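Local coordinates for protein Gp26 (Listeria phage P40, PDB 4JZ5) that probably hydrolyses the glycan strands of Listeria cell-wall peptidoglycan, as the catalytic domain of a phage endolysin of glycosyl hydrolase family 25, at residues Val25-Lys30 against Asp208-Ser213; Phe46-Ser51 against Gly77-Ala82; Pro111-Leu116 against Asn218-Ser223. One frame throughout, in Å; residues are numbered along the deposited sequence.

Interaction 1 (Val25-Lys30 against Asp208-Ser213)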
loop_
_atom_site.group_PDB
_atom_site.type_symbol
_atom_site.label_atom_id
_atom_site.label_comp_id
_atom_site.label_asym_id
_atom_site.label_seq_id
_atom_site.Cartn_x
_atom_site.Cartn_y
_atom_site.Cartn_z
ATOM N N VAL A 25 -3.368 -6.692 8.642
ATOM C CA VAL A 25 -2.363 -5.867 8.000
ATOM C C VAL A 25 -2.891 -4.434 8.013
ATOM O O VAL A 25 -4.050 -4.204 7.696
ATOM C CB VAL A 25 -2.130 -6.353 6.542
ATOM C CG1 VAL A 25 -1.292 -5.346 5.760
ATOM C CG2 VAL A 25 -1.503 -7.751 6.548
ATOM N N LEU A 26 -2.064 -3.478 8.423
ATOM C CA LEU A 26 -2.473 -2.077 8.416
ATOM C C LEU A 26 -1.851 -1.336 7.259
ATOM O O LEU A 26 -0.795 -1.721 6.769
ATOM C CB LEU A 26 -2.029 -1.378 9.700
ATOM C CG LEU A 26 -2.523 -1.956 11.013
ATOM C CD1 LEU A 26 -2.035 -1.103 12.169
ATOM C CD2 LEU A 26 -4.033 -2.097 11.008
ATOM N N ASP A 27 -2.480 -0.244 6.847
ATOM C CA ASP A 27 -1.777 0.752 6.058
ATOM C C ASP A 27 -1.960 2.103 6.725
ATOM O O ASP A 27 -3.036 2.404 7.246
ATOM C CB ASP A 27 -2.192 0.740 4.574
ATOM C CG ASP A 27 -3.649 1.013 4.356
ATOM O OD1 ASP A 27 -4.436 0.058 4.316
ATOM O OD2 ASP A 27 -3.981 2.207 4.167
ATOM N N ILE A 28 -0.884 2.885 6.757
ATOM C CA ILE A 28 -0.832 4.156 7.463
ATOM C C ILE A 28 -0.126 5.201 6.608
ATOM O O ILE A 28 0.580 4.895 5.637
ATOM C CB ILE A 28 -0.153 4.026 8.850
ATOM C CG1 ILE A 28 1.298 3.563 8.704
ATOM C CG2 ILE A 28 -0.942 3.087 9.734
ATOM C CD1 ILE A 28 2.071 3.527 10.020
ATOM N N SER A 29 -0.323 6.450 7.009
ATOM C CA SER A 29 0.201 7.595 6.298
ATOM C C SER A 29 0.324 8.752 7.278
ATOM O O SER A 29 0.274 8.572 8.492
ATOM C CB SER A 29 -0.739 7.993 5.159
ATOM O OG SER A 29 -1.932 8.551 5.681
ATOM N N LYS A 30 0.443 9.956 6.744
ATOM C CA LYS A 30 0.460 11.144 7.591
ATOM C C LYS A 30 -0.828 11.294 8.398
ATOM O O LYS A 30 -0.848 12.031 9.387
ATOM C CB LYS A 30 0.702 12.403 6.751
ATOM C CG LYS A 30 -0.432 12.772 5.842
ATOM C CD LYS A 30 -1.337 13.790 6.491
ATOM C CE LYS A 30 -1.567 14.964 5.567
ATOM N NZ LYS A 30 -2.246 16.090 6.265
ATOM N N ASP A 208 -6.944 2.279 8.352
ATOM C CA ASP A 208 -7.267 1.266 7.356
ATOM C C ASP A 208 -6.800 -0.101 7.814
ATOM O O ASP A 208 -5.619 -0.284 8.183
ATOM C CB ASP A 208 -6.545 1.548 6.036
ATOM C CG ASP A 208 -7.035 2.780 5.309
ATOM O OD1 ASP A 208 -8.120 3.318 5.587
ATOM O OD2 ASP A 208 -6.291 3.223 4.378
ATOM N N MET A 209 -7.700 -1.077 7.752
ATOM C CA MET A 209 -7.390 -2.451 8.129
ATOM C C MET A 209 -7.599 -3.374 6.956
ATOM O O MET A 209 -8.495 -3.177 6.132
ATOM C CB MET A 209 -8.239 -2.884 9.308
ATOM C CG MET A 209 -7.895 -2.090 10.548
ATOM S SD MET A 209 -8.819 -2.600 12.001
ATOM C CE MET A 209 -8.017 -4.096 12.524
ATOM N N ASN A 210 -6.743 -4.388 6.899
ATOM C CA ASN A 210 -6.660 -5.304 5.780
ATOM C C ASN A 210 -6.504 -6.725 6.299
ATOM O O ASN A 210 -5.976 -6.947 7.390
ATOM C CB ASN A 210 -5.448 -5.008 4.869
ATOM C CG ASN A 210 -5.354 -3.563 4.426
ATOM O OD1 ASN A 210 -5.801 -3.209 3.353
ATOM N ND2 ASN A 210 -4.737 -2.731 5.249
ATOM N N THR A 211 -6.922 -7.692 5.485
ATOM C CA THR A 211 -6.677 -9.086 5.803
ATOM C C THR A 211 -6.305 -9.860 4.539
ATOM O O THR A 211 -6.515 -9.389 3.426
ATOM C CB THR A 211 -7.882 -9.740 6.541
ATOM O OG1 THR A 211 -7.479 -10.994 7.090
ATOM C CG2 THR A 211 -9.066 -9.952 5.622
ATOM N N CYS A 212 -5.737 -11.041 4.752
ATOM C CA CYS A 212 -5.239 -11.884 3.681
ATOM C C CYS A 212 -4.940 -13.248 4.262
ATOM O O CYS A 212 -4.971 -13.444 5.481
ATOM C CB CYS A 212 -3.972 -11.292 3.050
ATOM S SG CYS A 212 -2.585 -11.051 4.209
ATOM N N SER A 213 -4.660 -14.203 3.386
ATOM C CA SER A 213 -4.244 -15.539 3.806
ATOM C C SER A 213 -2.854 -15.496 4.403
ATOM O O SER A 213 -2.085 -14.568 4.183
ATOM C CB SER A 213 -4.232 -16.485 2.616
ATOM O OG SER A 213 -3.176 -16.119 1.747
HETATM O O HOH W 1 -5.038 4.219 7.432
#
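The isobutyl end of L26 lies alongside the thioether chain of M209, pointing the same way, with L26 CD2 3.9 Å from M209 CG. The pair marks a non-hydrogen-bonded position between antiparallel strands 25-28 and 206-211, which help close the curled sheet of a GH25-type β/α barrel. V25 N donates to N210 O at 2.9 Å. On the opposite face, turned into the barrel, the side chains of D27, D208 and N210 form a polar cluster that takes in V25 O. The carboxamide of N210 spends both N-H groups across the strands: ND2 reaches V25 O at 2.9 Å, coming from above the carbonyl plane, and D27 OD1 at 3.0 Å, almost straight at 174°. Both acceptors lie in the amide plane, which fixes the flip of the group, and N210 OD1 takes a further bond from W170 NE1. D27 OD1 receives ND2 on its anti lone pair and is also bonded by Q193 NE2. With CG between the backbone N and carbonyl carbon (chi1 60°), the D27 carboxylate leans to D208: D27 OD2 and D208 OD2 are 2.5 Å apart, with the planes at 50°. These acids sit where strand 25-28 nears its C-terminal end, the end at which β/α barrels carry their active sites. One water finishes the ladder, donating to D27 O at 2.7 Å and accepting from D208 N at 2.9 Å.

Interaction 2 (Phe46-Ser51 against Gly77-Ala82)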
loop_
_atom_site.group_PDB
_atom_site.type_symbol
_atom_site.label_atom_id
_atom_site.label_comp_id
_atom_site.label_asym_id
_atom_site.label_seq_id
_atom_site.Cartn_x
_atom_site.Cartn_y
_atom_site.Cartn_z
ATOM N N PHE A 46 1.882 -7.071 9.218
ATOM C CA PHE A 46 2.573 -6.282 8.206
ATOM C C PHE A 46 1.932 -4.899 8.184
ATOM O O PHE A 46 0.752 -4.748 8.493
ATOM C CB PHE A 46 2.402 -6.938 6.828
ATOM C CG PHE A 46 3.325 -6.412 5.758
ATOM C CD1 PHE A 46 4.639 -6.840 5.707
ATOM C CD2 PHE A 46 2.892 -5.537 4.785
ATOM C CE1 PHE A 46 5.514 -6.382 4.722
ATOM C CE2 PHE A 46 3.768 -5.089 3.792
ATOM C CZ PHE A 46 5.072 -5.523 3.759
ATOM N N VAL A 47 2.711 -3.896 7.813
ATOM C CA VAL A 47 2.218 -2.533 7.662
ATOM C C VAL A 47 2.680 -1.985 6.320
ATOM O O VAL A 47 3.835 -2.153 5.949
ATOM C CB VAL A 47 2.719 -1.621 8.803
ATOM C CG1 VAL A 47 2.245 -0.180 8.619
ATOM C CG2 VAL A 47 2.262 -2.156 10.152
ATOM N N VAL A 48 1.785 -1.329 5.591
ATOM C CA VAL A 48 2.153 -0.591 4.392
ATOM C C VAL A 48 2.067 0.901 4.704
ATOM O O VAL A 48 1.062 1.363 5.227
ATOM C CB VAL A 48 1.236 -0.912 3.197
ATOM C CG1 VAL A 48 1.952 -0.535 1.895
ATOM C CG2 VAL A 48 0.846 -2.387 3.181
ATOM N N ILE A 49 3.118 1.657 4.398
ATOM C CA ILE A 49 3.132 3.079 4.682
ATOM C C ILE A 49 3.142 3.880 3.400
ATOM O O ILE A 49 3.734 3.482 2.398
ATOM C CB ILE A 49 4.306 3.497 5.598
ATOM C CG1 ILE A 49 5.652 3.439 4.889
ATOM C CG2 ILE A 49 4.325 2.630 6.842
ATOM C CD1 ILE A 49 6.824 3.786 5.777
ATOM N N ARG A 50 2.491 5.034 3.420
ATOM C CA ARG A 50 2.436 5.894 2.239
ATOM C C ARG A 50 3.780 6.560 1.993
ATOM O O ARG A 50 4.341 7.176 2.899
ATOM C CB ARG A 50 1.363 6.969 2.384
ATOM C CG ARG A 50 1.093 7.703 1.071
ATOM C CD ARG A 50 -0.143 8.579 1.123
ATOM N NE ARG A 50 0.098 9.790 1.892
ATOM C CZ ARG A 50 -0.777 10.781 2.016
ATOM N NH1 ARG A 50 -1.961 10.709 1.423
ATOM N NH2 ARG A 50 -0.463 11.847 2.735
ATOM N N SER A 51 4.278 6.462 0.760
ATOM C CA SER A 51 5.547 7.058 0.390
ATOM C C SER A 51 5.441 8.510 -0.042
ATOM O O SER A 51 6.312 9.323 0.267
ATOM C CB SER A 51 6.172 6.268 -0.756
ATOM O OG SER A 51 5.352 6.250 -1.915
ATOM N N GLY A 77 6.038 -2.335 4.005
ATOM C CA GLY A 77 6.166 -1.942 2.620
ATOM C C GLY A 77 5.725 -0.507 2.413
ATOM O O GLY A 77 5.330 0.175 3.357
ATOM N N LEU A 78 5.755 -0.054 1.163
ATOM C CA LEU A 78 5.408 1.326 0.805
ATOM C C LEU A 78 4.329 1.352 -0.254
ATOM O O LEU A 78 4.307 0.477 -1.126
ATOM C CB LEU A 78 6.593 2.073 0.194
ATOM C CG LEU A 78 7.893 2.093 0.985
ATOM C CD1 LEU A 78 8.932 2.895 0.222
ATOM C CD2 LEU A 78 7.748 2.615 2.393
ATOM N N TYR A 79 3.467 2.367 -0.227
ATOM C CA TYR A 79 2.550 2.595 -1.330
ATOM C C TYR A 79 2.600 4.051 -1.766
ATOM O O TYR A 79 2.638 4.969 -0.950
ATOM C CB TYR A 79 1.106 2.158 -0.987
ATOM C CG TYR A 79 0.319 3.088 -0.080
ATOM C CD1 TYR A 79 -0.436 4.131 -0.608
ATOM C CD2 TYR A 79 0.286 2.900 1.298
ATOM C CE1 TYR A 79 -1.180 4.974 0.199
ATOM C CE2 TYR A 79 -0.456 3.749 2.121
ATOM C CZ TYR A 79 -1.192 4.775 1.557
ATOM O OH TYR A 79 -1.928 5.635 2.339
ATOM N N HIS A 80 2.555 4.248 -3.081
ATOM C CA HIS A 80 2.566 5.558 -3.708
ATOM C C HIS A 80 1.170 5.933 -4.176
ATOM O O HIS A 80 0.531 5.150 -4.877
ATOM C CB HIS A 80 3.473 5.518 -4.938
ATOM C CG HIS A 80 3.471 6.795 -5.705
ATOM N ND1 HIS A 80 2.789 7.012 -6.884
ATOM C CD2 HIS A 80 4.077 7.955 -5.390
ATOM C CE1 HIS A 80 3.010 8.264 -7.269
ATOM N NE2 HIS A 80 3.779 8.851 -6.373
ATOM N N TYR A 81 0.701 7.123 -3.799
ATOM C CA TYR A 81 -0.593 7.621 -4.240
ATOM C C TYR A 81 -0.413 8.326 -5.580
ATOM O O TYR A 81 0.191 9.405 -5.666
ATOM C CB TYR A 81 -1.212 8.574 -3.201
ATOM C CG TYR A 81 -2.633 8.927 -3.563
ATOM C CD1 TYR A 81 -2.909 9.942 -4.468
ATOM C CD2 TYR A 81 -3.697 8.194 -3.064
ATOM C CE1 TYR A 81 -4.206 10.248 -4.824
ATOM C CE2 TYR A 81 -5.008 8.504 -3.415
ATOM C CZ TYR A 81 -5.243 9.511 -4.312
ATOM O OH TYR A 81 -6.540 9.811 -4.671
ATOM N N ALA A 82 -0.911 7.697 -6.633
ATOM C CA ALA A 82 -0.664 8.157 -7.994
ATOM C C ALA A 82 -1.473 9.379 -8.403
ATOM O O ALA A 82 -2.676 9.446 -8.144
ATOM C CB ALA A 82 -0.967 7.042 -8.958
#
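Main-chain bonds set the pairing of F46-S51 with G77-A82, a parallel ladder in which one strand's amides and carbonyls interleave with the other's. G77 N donates to V47 O at 2.9 Å, I49 N to G77 O, Y79 N to I49 O, and S51 N to Y79 O at 2.8 Å.

Aromatic contacts dominate the face carrying V48, R50 and Y79. The Y79 ring, swung there by a chi1 of 76°, turns one face to the backbone of R50, whose CA sits 3.8 Å from the ring centroid, a CH-pi contact only 18° off the normal. V48 CG1 meets the Y79 ring at its edge, 3.9 Å from Y79 CD2. R50 then leads its guanidinium away to a salt bridge with D59. F46 CZ comes to 3.3 Å from the backbone N of side-chain-free G77.

Apolar packing rules the other face: I49 and L78 run side by side, with I49 CG1 and L78 CD2 tight at 3.4 Å. Helix 62-72 lies over this face, L69 touching V47 and I49. Parallel neighbours joined through such a helix make the β-α-β crossover, the repeating unit of β/α barrels.

Interaction 3 (Pro111-Leu116 against Asn218-Ser223)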
loop_
_atom_site.group_PDB
_atom_site.type_symbol
_atom_site.label_atom_id
_atom_site.label_comp_id
_atom_site.label_asym_id
_atom_site.label_seq_id
_atom_site.Cartn_x
_atom_site.Cartn_y
_atom_site.Cartn_z
ATOM N N PRO A 111 12.116 -1.984 3.427
ATOM C CA PRO A 111 10.778 -2.343 2.939
ATOM C C PRO A 111 10.830 -3.603 2.091
ATOM O O PRO A 111 11.807 -3.795 1.354
ATOM C CB PRO A 111 10.395 -1.143 2.067
ATOM C CG PRO A 111 11.346 -0.023 2.460
ATOM C CD PRO A 111 12.615 -0.737 2.828
ATOM N N THR A 112 9.810 -4.444 2.170
ATOM C CA THR A 112 9.832 -5.711 1.449
ATOM C C THR A 112 8.825 -5.803 0.315
ATOM O O THR A 112 8.754 -6.819 -0.356
ATOM C CB THR A 112 9.592 -6.891 2.387
ATOM O OG1 THR A 112 8.348 -6.719 3.049
ATOM C CG2 THR A 112 10.719 -6.995 3.424
ATOM N N PHE A 113 8.041 -4.756 0.088
ATOM C CA PHE A 113 7.020 -4.780 -0.954
ATOM C C PHE A 113 6.660 -3.341 -1.261
ATOM O O PHE A 113 6.685 -2.492 -0.363
ATOM C CB PHE A 113 5.777 -5.564 -0.488
ATOM C CG PHE A 113 5.202 -6.484 -1.529
ATOM C CD1 PHE A 113 4.400 -5.995 -2.555
ATOM C CD2 PHE A 113 5.463 -7.838 -1.481
ATOM C CE1 PHE A 113 3.870 -6.855 -3.506
ATOM C CE2 PHE A 113 4.929 -8.694 -2.421
ATOM C CZ PHE A 113 4.138 -8.207 -3.436
ATOM N N LEU A 114 6.293 -3.072 -2.509
ATOM C CA LEU A 114 5.904 -1.741 -2.936
ATOM C C LEU A 114 4.568 -1.821 -3.658
ATOM O O LEU A 114 4.202 -2.868 -4.176
ATOM C CB LEU A 114 6.965 -1.152 -3.873
ATOM C CG LEU A 114 8.392 -1.116 -3.317
ATOM C CD1 LEU A 114 9.366 -0.753 -4.415
ATOM C CD2 LEU A 114 8.532 -0.137 -2.160
ATOM N N PHE A 115 3.834 -0.705 -3.679
ATOM C CA PHE A 115 2.514 -0.674 -4.303
ATOM C C PHE A 115 2.238 0.631 -5.023
ATOM O O PHE A 115 2.617 1.710 -4.570
ATOM C CB PHE A 115 1.421 -0.827 -3.244
ATOM C CG PHE A 115 1.369 -2.175 -2.616
ATOM C CD1 PHE A 115 0.633 -3.184 -3.207
ATOM C CD2 PHE A 115 2.021 -2.441 -1.441
ATOM C CE1 PHE A 115 0.559 -4.439 -2.637
ATOM C CE2 PHE A 115 1.951 -3.706 -0.875
ATOM C CZ PHE A 115 1.225 -4.692 -1.483
ATOM N N LEU A 116 1.534 0.500 -6.144
ATOM C CA LEU A 116 0.890 1.604 -6.821
ATOM C C LEU A 116 -0.561 1.689 -6.335
ATOM O O LEU A 116 -1.336 0.744 -6.526
ATOM C CB LEU A 116 0.904 1.359 -8.327
ATOM C CG LEU A 116 0.112 2.336 -9.184
ATOM C CD1 LEU A 116 0.573 3.756 -8.951
ATOM C CD2 LEU A 116 0.244 1.984 -10.658
ATOM N N ASN A 218 3.044 -14.071 4.059
ATOM C CA ASN A 218 4.413 -14.492 3.802
ATOM C C ASN A 218 4.988 -13.779 2.582
ATOM O O ASN A 218 6.117 -13.305 2.600
ATOM C CB ASN A 218 4.459 -16.005 3.613
ATOM C CG ASN A 218 5.857 -16.516 3.329
ATOM O OD1 ASN A 218 6.177 -16.888 2.201
ATOM N ND2 ASN A 218 6.699 -16.532 4.354
ATOM N N LYS A 219 4.181 -13.669 1.534
ATOM C CA LYS A 219 4.604 -12.992 0.311
ATOM C C LYS A 219 4.912 -11.517 0.572
ATOM O O LYS A 219 5.924 -10.982 0.102
ATOM C CB LYS A 219 3.544 -13.142 -0.779
ATOM C CG LYS A 219 3.947 -12.543 -2.098
ATOM C CD LYS A 219 3.015 -12.939 -3.228
ATOM C CE LYS A 219 3.469 -12.326 -4.535
ATOM N NZ LYS A 219 2.605 -12.728 -5.672
ATOM N N LEU A 220 4.046 -10.855 1.321
ATOM C CA LEU A 220 4.268 -9.458 1.667
ATOM C C LEU A 220 5.609 -9.280 2.353
ATOM O O LEU A 220 6.329 -8.306 2.105
ATOM C CB LEU A 220 3.166 -8.959 2.592
ATOM C CG LEU A 220 1.832 -8.656 1.919
ATOM C CD1 LEU A 220 0.769 -8.481 2.963
ATOM C CD2 LEU A 220 1.909 -7.408 1.055
ATOM N N LYS A 221 5.936 -10.223 3.224
ATOM C CA LYS A 221 7.144 -10.155 4.033
ATOM C C LYS A 221 8.403 -10.493 3.245
ATOM O O LYS A 221 9.500 -10.375 3.761
ATOM C CB LYS A 221 6.988 -11.059 5.254
ATOM C CG LYS A 221 6.022 -10.478 6.264
ATOM C CD LYS A 221 5.479 -11.503 7.238
ATOM C CE LYS A 221 6.520 -12.008 8.185
ATOM N NZ LYS A 221 5.853 -12.860 9.209
ATOM N N GLY A 222 8.248 -10.858 1.974
ATOM C CA GLY A 222 9.382 -11.016 1.085
ATOM C C GLY A 222 9.706 -12.462 0.790
ATOM O O GLY A 222 10.773 -12.757 0.247
ATOM N N SER A 223 8.800 -13.371 1.139
ATOM C CA SER A 223 9.005 -14.794 0.874
ATOM C C SER A 223 10.330 -15.264 1.457
ATOM O O SER A 223 10.816 -14.709 2.442
ATOM C CB SER A 223 8.961 -15.069 -0.632
ATOM O OG SER A 223 7.706 -14.696 -1.173
#
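The carbonyl oxygen of L220, in the last turn of helix 214-220, is taken by the hydroxyl of T112, with OG1 2.7 Å from L220 O. OG1 arrives in the carbonyl plane on a lone pair, at a C=O...O angle of 145°. A chi1 of 58° sets OG1 between the backbone N and carbonyl carbon of T112 and aims it at the helix, while the methyl CG2 lies 3.6 Å from K221 O.

The same helix end is closed by two further backbone bonds. G222 turns to a positive phi of 106°, and the chain folds back: G222 N bonds to K219 O at 3.0 Å, and S223 N to N218 O at 3.1 Å, the two bonds of a Schellman motif. K219 O also lies at the edge of the F113 ring, near its plane, 3.5 Å from CE2. Beside it the K219 chain crosses the same ring obliquely, its CG 4.0 Å from F113 CE2, and carries its NZ on to D167 O.

Apolar contacts make up the rest. L220 starts away from the strand, yet its CD2 comes back to touch both F113 and F115. L220 CD2 sits over one face of F113, offset toward the rim and 4.3 Å from F113 CG, and in the plane of F115 at its edge, 3.8 Å from F115 CZ. F115 in turn meets W170 edge-to-face inside the barrel, while F46 touches both T112 and L220.

T112, F113 and F46 lie toward the N-terminal ends of their strands' course through the sheet. The arrangement is thus that of a C-terminal helix, ended by a Schellman motif, laid against the N-terminal mouth of a β/α barrel.

The three contacts illustrate how chemistry follows position in one barrel. Interactions 1 and 2 are buried and share a sheet: strands 25-28 and 46-53 are neighbours, joined by L26 O to V48 N and I28 N to V48 O, so the antiparallel seam of the first runs directly into the parallel ladder of the second. Both use backbone bonds, but interaction 1 adds carboxylates and an amide, interaction 2 rings and aliphatic chains. Interaction 3, partly exposed, joins a helix end to segment 111-116, which leads along strand 114-117. It connects to interaction 2 through L78 N to F113 O and H80 N to F115 O, and the F46 ring borders both.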